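Local coordinates for protein gamma-D-glutamyl-L-lysine dipeptidyl-peptidase (Bacillus cereus ATCC 10987, PDB 3H41) that probably cleaves the bond between gamma-D-glutamate and L-lysine in bacterial cell-wall peptides as a cysteine peptidase, releasing the dipeptide L-Ala-gamma-D-Glu, at residues F119-Y130 against K167-Y178. Sequence-based numbering, arbitrary orientation.
Sequences FVLVTKPTAILY and KAWLRKNDGTFY
Strand 119-122 runs antiparallel to 175-178, and 126-130 to 167-171, in two separate ladders; Phe119 and Tyr178 pair at one end, Tyr130 and Trp169 at the other. Tyr130 CB sits over the five-membered ring of Trp169, 3.8 Å from its centroid, while the tyrosine ring lies obliquely across the six-membered ring, planes at 37°. Trp169 CG lies between its own backbone N and carbonyl carbon (chi1 72°), which brings the indole back over Tyr130. At the other end, Leu121 CB meets the edge of the Tyr178 ring at CE2 (4.0 Å). The paired strands belong to the second SH3b domain, whose small, strongly bent barrel carries a 3-10 turn at 172-174 before its last strand. Inside, Leu129 CD2 packs alongside Leu170 CD2 at 3.5 Å, and Leu170 CD1 reaches Val120 CG1 and Val122 CG2; Leu148 and Val142 also cover Leu129. Where the ladders part, the Asp174 carboxylate lies against Ala127 CB and grips three waters: OD1 holds one shared with Thr126 O, OD2 two that reach Ile128 N, Ile128 O and Arg171 N. Lys124, bent at chi2 and chi4, curls past this carboxylate to place NZ 2.7 Å from Asn173 O.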
loop_
_atom_site.group_PDB
_atom_site.type_symbol
_atom_site.label_atom_id
_atom_site.label_comp_id
_atom_site.label_asym_id
_atom_site.label_seq_id
_atom_site.Cartn_x
_atom_site.Cartn_y
_atom_site.Cartn_z
ATOM N N PHE A 119 13.533 12.700 -0.335
ATOM C CA PHE A 119 12.609 12.197 0.678
ATOM C C PHE A 119 13.180 10.986 1.384
ATOM O O PHE A 119 14.088 10.319 0.894
ATOM C CB PHE A 119 11.230 11.895 0.106
ATOM C CG PHE A 119 11.202 10.835 -0.982
ATOM C CD1 PHE A 119 11.369 9.481 -0.687
ATOM C CD2 PHE A 119 10.892 11.185 -2.294
ATOM C CE1 PHE A 119 11.328 8.524 -1.680
ATOM C CE2 PHE A 119 10.850 10.224 -3.310
ATOM C CZ PHE A 119 11.086 8.889 -3.004
ATOM N N VAL A 120 12.611 10.713 2.556
ATOM C CA VAL A 120 12.897 9.533 3.314
ATOM C C VAL A 120 11.773 8.559 3.038
ATOM O O VAL A 120 10.594 8.938 3.074
ATOM C CB VAL A 120 12.943 9.830 4.842
ATOM C CG1 VAL A 120 13.120 8.518 5.647
ATOM C CG2 VAL A 120 14.081 10.822 5.162
ATOM N N LEU A 121 12.142 7.333 2.699
ATOM C CA LEU A 121 11.186 6.254 2.461
ATOM C C LEU A 121 11.291 5.319 3.665
ATOM O O LEU A 121 12.383 4.906 4.048
ATOM C CB LEU A 121 11.499 5.510 1.167
ATOM C CG LEU A 121 10.392 4.482 0.805
ATOM C CD1 LEU A 121 9.832 4.665 -0.551
ATOM C CD2 LEU A 121 11.017 3.102 0.942
ATOM N N VAL A 122 10.169 5.022 4.300
ATOM C CA VAL A 122 10.178 4.195 5.471
ATOM C C VAL A 122 10.373 2.737 4.984
ATOM O O VAL A 122 9.625 2.280 4.128
ATOM C CB VAL A 122 8.860 4.341 6.230
ATOM C CG1 VAL A 122 8.783 3.350 7.379
ATOM C CG2 VAL A 122 8.708 5.742 6.733
ATOM N N THR A 123 11.359 2.033 5.529
ATOM C CA THR A 123 11.812 0.762 4.963
ATOM C C THR A 123 11.652 -0.446 5.911
ATOM O O THR A 123 12.095 -1.534 5.598
ATOM C CB THR A 123 13.280 0.863 4.469
ATOM O OG1 THR A 123 14.095 1.436 5.503
ATOM C CG2 THR A 123 13.342 1.741 3.212
ATOM N N LYS A 124 11.078 -0.233 7.080
ATOM C CA LYS A 124 10.600 -1.317 7.928
ATOM C C LYS A 124 9.065 -1.438 7.816
ATOM O O LYS A 124 8.397 -0.494 7.438
ATOM C CB LYS A 124 10.974 -1.050 9.382
ATOM C CG LYS A 124 12.481 -1.039 9.619
ATOM C CD LYS A 124 13.014 -2.457 9.679
ATOM C CE LYS A 124 14.462 -2.486 10.207
ATOM N NZ LYS A 124 15.391 -1.799 9.254
ATOM N N PRO A 125 8.506 -2.589 8.206
ATOM C CA PRO A 125 7.048 -2.794 8.023
ATOM C C PRO A 125 6.176 -1.664 8.572
ATOM O O PRO A 125 5.265 -1.166 7.905
ATOM C CB PRO A 125 6.798 -4.102 8.779
ATOM C CG PRO A 125 8.120 -4.845 8.642
ATOM C CD PRO A 125 9.166 -3.775 8.802
ATOM N N THR A 126 6.458 -1.271 9.806
ATOM C CA THR A 126 6.039 0.029 10.292
ATOM C C THR A 126 7.206 0.622 11.099
ATOM O O THR A 126 8.169 -0.079 11.442
ATOM C CB THR A 126 4.790 -0.012 11.184
ATOM O OG1 THR A 126 5.060 -0.698 12.419
ATOM C CG2 THR A 126 3.569 -0.638 10.459
ATOM N N ALA A 127 7.112 1.905 11.391
ATOM C CA ALA A 127 8.124 2.570 12.232
ATOM C C ALA A 127 7.464 3.694 12.970
ATOM O O ALA A 127 6.429 4.179 12.514
ATOM C CB ALA A 127 9.256 3.144 11.342
ATOM N N ILE A 128 8.081 4.151 14.066
ATOM C CA ILE A 128 7.594 5.322 14.825
ATOM C C ILE A 128 8.298 6.627 14.387
ATOM O O ILE A 128 9.522 6.714 14.348
ATOM C CB ILE A 128 7.705 5.114 16.363
ATOM C CG1 ILE A 128 7.073 3.775 16.773
ATOM C CG2 ILE A 128 7.031 6.351 17.204
ATOM C CD1 ILE A 128 5.596 3.608 16.379
ATOM N N LEU A 129 7.477 7.618 14.029
ATOM C CA LEU A 129 7.916 9.008 13.817
ATOM C C LEU A 129 7.635 9.785 15.079
ATOM O O LEU A 129 6.536 9.644 15.648
ATOM C CB LEU A 129 7.115 9.660 12.686
ATOM C CG LEU A 129 7.501 9.380 11.263
ATOM C CD1 LEU A 129 6.563 10.109 10.347
ATOM C CD2 LEU A 129 8.909 9.847 11.059
ATOM N N TYR A 130 8.593 10.616 15.501
ATOM C CA TYR A 130 8.467 11.467 16.702
ATOM C C TYR A 130 8.335 12.908 16.272
ATOM O O TYR A 130 9.217 13.420 15.603
ATOM C CB TYR A 130 9.688 11.331 17.638
ATOM C CG TYR A 130 9.915 9.871 17.985
ATOM C CD1 TYR A 130 9.147 9.247 18.973
ATOM C CD2 TYR A 130 10.830 9.106 17.290
ATOM C CE1 TYR A 130 9.314 7.909 19.264
ATOM C CE2 TYR A 130 10.979 7.734 17.562
ATOM C CZ TYR A 130 10.213 7.158 18.560
ATOM O OH TYR A 130 10.320 5.829 18.880
ATOM N N LYS A 167 7.190 19.091 11.934
ATOM C CA LYS A 167 8.463 18.413 11.742
ATOM C C LYS A 167 8.544 17.226 12.707
ATOM O O LYS A 167 7.970 17.270 13.819
ATOM C CB LYS A 167 9.602 19.392 11.997
ATOM C CG LYS A 167 9.595 20.606 11.045
ATOM C CD LYS A 167 10.825 21.482 11.276
ATOM C CE LYS A 167 10.925 22.648 10.271
ATOM N NZ LYS A 167 9.693 23.458 10.238
ATOM N N ALA A 168 9.226 16.185 12.247
ATOM C CA ALA A 168 9.313 14.906 12.925
ATOM C C ALA A 168 10.626 14.254 12.614
ATOM O O ALA A 168 11.330 14.606 11.645
ATOM C CB ALA A 168 8.172 13.979 12.458
ATOM N N TRP A 169 10.925 13.203 13.358
ATOM C CA TRP A 169 12.136 12.448 13.108
ATOM C C TRP A 169 11.948 10.953 13.311
ATOM O O TRP A 169 11.029 10.538 14.022
ATOM C CB TRP A 169 13.244 12.981 13.983
ATOM C CG TRP A 169 13.158 12.672 15.457
ATOM C CD1 TRP A 169 12.586 13.431 16.437
ATOM C CD2 TRP A 169 13.767 11.555 16.105
ATOM N NE1 TRP A 169 12.767 12.825 17.662
ATOM C CE2 TRP A 169 13.485 11.662 17.476
ATOM C CE3 TRP A 169 14.477 10.429 15.634
ATOM C CZ2 TRP A 169 13.924 10.703 18.425
ATOM C CZ3 TRP A 169 14.903 9.459 16.569
ATOM C CH2 TRP A 169 14.632 9.618 17.958
ATOM N N LEU A 170 12.786 10.167 12.642
ATOM C CA LEU A 170 12.807 8.709 12.799
ATOM C C LEU A 170 14.240 8.213 12.857
ATOM O O LEU A 170 15.153 8.857 12.348
ATOM C CB LEU A 170 12.057 7.986 11.685
ATOM C CG LEU A 170 12.550 8.133 10.265
ATOM C CD1 LEU A 170 12.021 6.944 9.420
ATOM C CD2 LEU A 170 12.112 9.482 9.681
ATOM N N ARG A 171 14.435 7.077 13.512
ATOM C CA ARG A 171 15.748 6.442 13.528
ATOM C C ARG A 171 16.188 6.116 12.127
ATOM O O ARG A 171 15.374 5.699 11.300
ATOM C CB ARG A 171 15.726 5.171 14.372
ATOM C CG ARG A 171 15.684 5.391 15.863
ATOM C CD ARG A 171 17.076 5.632 16.411
ATOM N NE ARG A 171 17.035 5.989 17.822
ATOM C CZ ARG A 171 18.081 6.049 18.639
ATOM N NH1 ARG A 171 19.317 5.821 18.197
ATOM N NH2 ARG A 171 17.894 6.434 19.905
ATOM N N LYS A 172 17.480 6.309 11.866
ATOM C CA LYS A 172 18.045 5.986 10.564
ATOM C C LYS A 172 17.819 4.550 10.090
ATOM O O LYS A 172 17.769 4.295 8.888
ATOM C CB LYS A 172 19.542 6.234 10.601
ATOM C CG LYS A 172 19.912 7.621 10.279
ATOM C CD LYS A 172 21.434 7.746 10.391
ATOM C CE LYS A 172 21.954 8.716 9.409
ATOM N NZ LYS A 172 23.301 9.199 9.812
ATOM N N ASN A 173 17.767 3.605 11.020
ATOM C CA ASN A 173 17.568 2.217 10.656
ATOM C C ASN A 173 16.126 1.956 10.156
ATOM O O ASN A 173 15.848 0.878 9.607
ATOM C CB ASN A 173 17.837 1.304 11.843
ATOM C CG ASN A 173 19.323 1.132 12.139
ATOM O OD1 ASN A 173 20.163 1.123 11.235
ATOM N ND2 ASN A 173 19.648 0.968 13.422
ATOM N N ASP A 174 15.211 2.898 10.392
ATOM C CA ASP A 174 13.816 2.739 9.957
ATOM C C ASP A 174 13.535 3.278 8.574
ATOM O O ASP A 174 12.410 3.153 8.091
ATOM C CB ASP A 174 12.840 3.409 10.926
ATOM C CG ASP A 174 12.628 2.620 12.202
ATOM O OD1 ASP A 174 12.675 1.372 12.147
ATOM O OD2 ASP A 174 12.382 3.251 13.260
ATOM N N GLY A 175 14.520 3.889 7.928
ATOM C CA GLY A 175 14.278 4.518 6.633
ATOM C C GLY A 175 15.522 4.627 5.783
ATOM O O GLY A 175 16.636 4.298 6.227
ATOM N N THR A 176 15.315 5.095 4.557
ATOM C CA THR A 176 16.353 5.294 3.549
ATOM C C THR A 176 16.035 6.598 2.842
ATOM O O THR A 176 14.858 6.841 2.598
ATOM C CB THR A 176 16.232 4.161 2.494
ATOM O OG1 THR A 176 16.440 2.883 3.126
ATOM C CG2 THR A 176 17.198 4.352 1.333
ATOM N N PHE A 177 17.018 7.390 2.429
ATOM C CA PHE A 177 16.619 8.530 1.608
ATOM C C PHE A 177 16.948 8.372 0.142
ATOM O O PHE A 177 17.847 7.622 -0.234
ATOM C CB PHE A 177 17.011 9.901 2.188
ATOM C CG PHE A 177 18.401 10.327 1.893
ATOM C CD1 PHE A 177 18.685 11.035 0.742
ATOM C CD2 PHE A 177 19.418 10.060 2.805
ATOM C CE1 PHE A 177 19.964 11.453 0.474
ATOM C CE2 PHE A 177 20.708 10.474 2.556
ATOM C CZ PHE A 177 20.989 11.179 1.388
ATOM N N TYR A 178 16.139 9.035 -0.664
ATOM C CA TYR A 178 16.210 8.973 -2.125
ATOM C C TYR A 178 15.882 10.340 -2.721
ATOM O O TYR A 178 15.102 11.101 -2.140
ATOM C CB TYR A 178 15.191 7.966 -2.671
ATOM C CG TYR A 178 15.371 6.501 -2.284
ATOM C CD1 TYR A 178 16.431 5.741 -2.786
ATOM C CD2 TYR A 178 14.420 5.855 -1.495
ATOM C CE1 TYR A 178 16.576 4.381 -2.446
ATOM C CE2 TYR A 178 14.537 4.513 -1.175
ATOM C CZ TYR A 178 15.611 3.780 -1.665
ATOM O OH TYR A 178 15.684 2.451 -1.342
HETATM O O HOH W 1 10.538 -0.191 12.958
HETATM O O HOH W 2 10.364 2.531 15.030
HETATM O O HOH W 3 12.067 5.603 14.665
#